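Local coordinates for cupin type-2 domain-containing protein (Streptococcus pyogenes, PDB 1YHF) that is of unknown function but carries a cupin domain, the small beta-barrel fold that in many relatives houses a metal or ligand site, at residues 29-34 and 43-48; 62-67 and 104-109. One frame throughout, in Å; residues are numbered along the deposited sequence.

Interaction 1: 29-34 and 43-48; sequences MLSRTL and TVFSLD
Met29, a selenomethionine, lies alongside Leu47, both side chains pointing the same way from a non-hydrogen-bonded pair. Its CB is nearest the carbonyl oxygen of Ser46; CG, anti to the backbone N (chi1 179°), lies 3.5 Å from Ser46 O and 3.8 Å from Leu47 CD1. SE, where the chain bends, stays beside the same leucine; 5.2 Å from the Phe45 ring centroid and 59° off the ring normal, it makes an oblique Met-aromatic contact. Further along this face, one side of the Phe45 ring receives CG2 of Thr43, two residues earlier on the same strand, while Ser31 CB lies 3.8 Å from Phe45 CE1. At the far end a water spans Thr33 OG1 (2.8 Å) and Thr43 OG1. Four backbone bonds join the strands: Leu30 and Ser46 exchange one pair, Arg32 and Val44 another, with Arg32 N to Val44 O 2.8 Å at an N-H...O angle of 165°. On the reverse face Ser46 OG sits 3.4 Å from Leu30 CB. The backbone thus fixes the register, while polar tips here bond outside the hairpin, buried Ser46 OG to Met23 O, Arg32 NH2 to Glu21 O and NH1 to Asn9 O, tying it to the N-terminal region.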
# COMPACT_ATOMS: atom_id res chain seq x y z
N MSE A 29 9.47 -8.23 -1.16
CA MSE A 29 8.53 -7.13 -1.10
C MSE A 29 9.21 -5.96 -1.78
O MSE A 29 10.39 -5.70 -1.55
CB MSE A 29 8.19 -6.78 0.34
CG MSE A 29 7.21 -5.62 0.44
SE MSE A 29 6.56 -5.26 2.25
CE MSE A 29 8.19 -4.42 2.97
N LEU A 30 8.45 -5.28 -2.64
CA LEU A 30 8.94 -4.16 -3.42
C LEU A 30 8.04 -2.98 -3.22
O LEU A 30 6.82 -3.12 -3.05
CB LEU A 30 8.95 -4.47 -4.92
CG LEU A 30 10.10 -5.18 -5.60
CD1 LEU A 30 10.06 -6.68 -5.33
CD2 LEU A 30 10.06 -4.92 -7.12
N SER A 31 8.64 -1.80 -3.27
CA SER A 31 7.88 -0.60 -3.14
C SER A 31 8.38 0.49 -4.03
O SER A 31 9.58 0.59 -4.32
CB SER A 31 7.75 -0.16 -1.66
OG SER A 31 8.97 0.32 -1.12
N ARG A 32 7.43 1.28 -4.50
CA ARG A 32 7.69 2.48 -5.23
C ARG A 32 7.00 3.57 -4.45
O ARG A 32 5.76 3.61 -4.39
CB ARG A 32 7.12 2.36 -6.63
CG ARG A 32 7.59 3.44 -7.56
CD ARG A 32 7.00 3.22 -8.94
NE ARG A 32 7.61 2.10 -9.67
CZ ARG A 32 8.56 2.22 -10.60
NH1 ARG A 32 9.09 3.41 -10.91
NH2 ARG A 32 8.98 1.12 -11.21
N THR A 33 7.81 4.42 -3.82
CA THR A 33 7.29 5.46 -2.94
C THR A 33 7.05 6.78 -3.68
O THR A 33 8.00 7.51 -4.01
CB THR A 33 8.18 5.68 -1.70
OG1 THR A 33 8.38 4.43 -1.04
CG2 THR A 33 7.55 6.67 -0.73
N LEU A 34 5.78 7.06 -3.93
CA LEU A 34 5.31 8.26 -4.65
C LEU A 34 5.41 9.56 -3.86
O LEU A 34 5.79 10.60 -4.41
CB LEU A 34 3.86 8.04 -5.08
CG LEU A 34 3.70 7.29 -6.42
CD1 LEU A 34 4.79 6.25 -6.72
CD2 LEU A 34 2.35 6.70 -6.54
N THR A 43 2.40 5.00 -1.58
CA THR A 43 3.34 3.95 -1.94
C THR A 43 2.63 2.87 -2.75
O THR A 43 1.52 2.47 -2.41
CB THR A 43 4.00 3.30 -0.69
OG1 THR A 43 4.45 4.31 0.22
CG2 THR A 43 5.20 2.47 -1.13
N VAL A 44 3.27 2.40 -3.82
CA VAL A 44 2.81 1.17 -4.49
C VAL A 44 3.69 0.01 -3.99
O VAL A 44 4.89 0.13 -3.94
CB VAL A 44 2.92 1.30 -6.02
CG1 VAL A 44 2.22 0.07 -6.69
CG2 VAL A 44 2.26 2.58 -6.48
N PHE A 45 3.06 -1.08 -3.60
CA PHE A 45 3.76 -2.24 -3.03
C PHE A 45 3.51 -3.48 -3.87
O PHE A 45 2.47 -3.60 -4.51
CB PHE A 45 3.20 -2.56 -1.65
CG PHE A 45 3.76 -1.73 -0.54
CD1 PHE A 45 4.98 -2.06 0.05
CD2 PHE A 45 3.04 -0.66 -0.03
CE1 PHE A 45 5.50 -1.31 1.12
CE2 PHE A 45 3.54 0.11 1.03
CZ PHE A 45 4.78 -0.23 1.62
N SER A 46 4.45 -4.42 -3.84
CA SER A 46 4.12 -5.79 -4.19
C SER A 46 4.68 -6.68 -3.08
O SER A 46 5.78 -6.46 -2.62
CB SER A 46 4.75 -6.17 -5.53
OG SER A 46 6.14 -6.39 -5.40
N LEU A 47 3.93 -7.70 -2.68
CA LEU A 47 4.44 -8.72 -1.77
C LEU A 47 4.24 -10.06 -2.43
O LEU A 47 3.15 -10.33 -2.92
CB LEU A 47 3.67 -8.70 -0.45
CG LEU A 47 3.90 -7.60 0.59
CD1 LEU A 47 3.44 -6.20 0.14
CD2 LEU A 47 3.21 -7.97 1.89
N ASP A 48 5.26 -10.91 -2.43
CA ASP A 48 5.07 -12.29 -2.85
C ASP A 48 4.24 -13.02 -1.81
O ASP A 48 4.15 -12.60 -0.65
CB ASP A 48 6.41 -13.02 -3.02
CG ASP A 48 6.29 -14.31 -3.87
OD1 ASP A 48 5.27 -14.48 -4.58
OD2 ASP A 48 7.21 -15.17 -3.79
O HOH W 1 7.25 3.64 1.43

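Interaction 2: 62-67 and 104-109; sequences AMVTIL and FQMLLV
Two inner strands of the five-stranded cupin sheet meet here, Val64 against Leu108 and Ile66 against Met106 on one face. Val64 divides its branches between two partners: CG1 lies 3.7 Å from Met106 SE and CG2 equally near Leu108 CD1. Met106, a selenomethionine, starts with CG between its backbone N and carbonyl carbon (chi1 61°) and then runs extended, which carries SE past Val64 and into the plane of the Phe104 ring, at its edge. Ile66 CD1 comes obliquely to that ring, 3.7 Å from Phe104 CD1, and also touches Met106 CB. Strand 70-75 of the four-stranded sheet meets these residues: Ile73 packs on Val64, and Ala71 on both Ile66 and Phe104. Such packing of two antiparallel sheets is the cupin beta-sandwich, or barrel. Five backbone bonds join the strands, whose short segments have 148° between their N-to-C directions; Thr65 N to Leu107 O is 2.9 Å with an N-H...O angle of 170°, and Leu67 N to Gln105 O 2.7 Å. On the reverse face a water bonded to Thr65 OG1 (2.8 Å) donates to Leu107 O, and Thr65 OG1 also bonds to Thr87 OG1. Leu67 CG lies 3.9 Å from Leu107 N, and its side chain touches Leu18 and Thr19 of helix 18-21.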
# COMPACT_ATOMS: atom_id res chain seq x y z
N ALA A 62 -5.18 5.01 6.68
CA ALA A 62 -4.40 4.33 5.66
C ALA A 62 -5.33 3.56 4.71
O ALA A 62 -5.93 2.54 5.07
CB ALA A 62 -3.40 3.38 6.34
N MSE A 63 -5.46 4.06 3.50
CA MSE A 63 -6.38 3.43 2.57
C MSE A 63 -5.59 2.45 1.73
O MSE A 63 -4.56 2.80 1.16
CB MSE A 63 -7.07 4.46 1.68
CG MSE A 63 -8.01 3.84 0.69
SE MSE A 63 -9.10 5.15 -0.25
CE MSE A 63 -7.73 6.11 -1.27
N VAL A 64 -6.09 1.21 1.69
CA VAL A 64 -5.44 0.14 0.94
C VAL A 64 -6.33 -0.25 -0.21
O VAL A 64 -7.49 -0.63 0.00
CB VAL A 64 -5.22 -1.11 1.83
CG1 VAL A 64 -4.69 -2.29 0.99
CG2 VAL A 64 -4.29 -0.80 2.97
N THR A 65 -5.78 -0.18 -1.42
CA THR A 65 -6.48 -0.62 -2.61
C THR A 65 -5.68 -1.77 -3.23
O THR A 65 -4.51 -1.60 -3.58
CB THR A 65 -6.70 0.58 -3.57
OG1 THR A 65 -7.69 1.47 -3.00
CG2 THR A 65 -7.15 0.14 -4.91
N ILE A 66 -6.31 -2.95 -3.29
CA ILE A 66 -5.66 -4.15 -3.79
C ILE A 66 -5.76 -4.18 -5.32
O ILE A 66 -6.85 -4.12 -5.91
CB ILE A 66 -6.20 -5.46 -3.10
CG1 ILE A 66 -5.93 -5.41 -1.58
CG2 ILE A 66 -5.61 -6.75 -3.71
CD1 ILE A 66 -4.48 -5.40 -1.18
N LEU A 67 -4.59 -4.23 -5.95
CA LEU A 67 -4.50 -4.09 -7.39
C LEU A 67 -4.45 -5.43 -8.11
O LEU A 67 -4.77 -5.51 -9.31
CB LEU A 67 -3.28 -3.24 -7.77
CG LEU A 67 -3.14 -1.86 -7.13
CD1 LEU A 67 -1.81 -1.23 -7.58
CD2 LEU A 67 -4.35 -0.98 -7.47
N PHE A 104 0.40 -10.26 -3.91
CA PHE A 104 -0.51 -9.17 -4.20
C PHE A 104 0.24 -7.87 -4.44
O PHE A 104 1.42 -7.74 -4.07
CB PHE A 104 -1.60 -9.07 -3.11
CG PHE A 104 -1.15 -8.40 -1.82
CD1 PHE A 104 -1.22 -7.02 -1.67
CD2 PHE A 104 -0.74 -9.17 -0.72
CE1 PHE A 104 -0.84 -6.39 -0.47
CE2 PHE A 104 -0.35 -8.55 0.48
CZ PHE A 104 -0.40 -7.15 0.60
N GLN A 105 -0.45 -6.93 -5.08
CA GLN A 105 0.03 -5.56 -5.31
C GLN A 105 -1.04 -4.63 -4.79
O GLN A 105 -2.25 -4.95 -4.92
CB GLN A 105 0.26 -5.31 -6.81
CG GLN A 105 1.43 -6.09 -7.38
CD GLN A 105 1.28 -6.35 -8.84
OE1 GLN A 105 0.22 -6.80 -9.29
NE2 GLN A 105 2.30 -6.04 -9.61
N MSE A 106 -0.62 -3.52 -4.19
CA MSE A 106 -1.53 -2.54 -3.60
C MSE A 106 -1.09 -1.10 -3.75
O MSE A 106 0.11 -0.80 -3.86
CB MSE A 106 -1.73 -2.82 -2.10
CG MSE A 106 -0.48 -2.74 -1.28
SE MSE A 106 -0.98 -2.57 0.64
CE MSE A 106 0.72 -2.95 1.37
N LEU A 107 -2.07 -0.20 -3.77
CA LEU A 107 -1.79 1.21 -3.61
C LEU A 107 -2.14 1.53 -2.16
O LEU A 107 -3.23 1.19 -1.69
CB LEU A 107 -2.63 2.05 -4.58
CG LEU A 107 -2.52 3.57 -4.37
CD1 LEU A 107 -1.11 4.14 -4.68
CD2 LEU A 107 -3.57 4.27 -5.22
N LEU A 108 -1.21 2.16 -1.46
CA LEU A 108 -1.37 2.53 -0.07
C LEU A 108 -1.29 4.05 0.06
O LEU A 108 -0.27 4.66 -0.26
CB LEU A 108 -0.30 1.82 0.78
CG LEU A 108 -0.26 2.24 2.26
CD1 LEU A 108 -1.51 1.71 2.98
CD2 LEU A 108 1.03 1.76 2.96
N VAL A 109 -2.38 4.67 0.52
CA VAL A 109 -2.43 6.10 0.68
C VAL A 109 -2.65 6.36 2.19
O VAL A 109 -3.67 5.99 2.76
CB VAL A 109 -3.54 6.74 -0.19
CG1 VAL A 109 -3.61 8.23 0.06
CG2 VAL A 109 -3.29 6.46 -1.69
O HOH W 2 -5.68 3.17 -1.96

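From the N terminus, helix 18-21 precedes strand 29-37, and interaction 1 closes first: only eight residues separate its segments, as expected of a hairpin. Interaction 2 opens later and encloses 36 residues between its segments, including strands 70-75, 78-83, 87-90 and 96-100, before the chain returns at 104-109. The two therefore follow in series, neither nested nor crossed. In space they join, their centres about 9 Å apart, because strand 104-111 lies between 40-47 and 61-68. Probable hydrogen bonds Leu47 N to Phe104 O and Thr43 O to Leu108 N, both 2.9 Å, are part of that seam, along with backbone hydrogen bonding between Phe45 and Met106, and Phe45 CE2 packs 3.6 Å from Leu108 CD2. Together they tie outermost strand 29-37 to the sheet's middle.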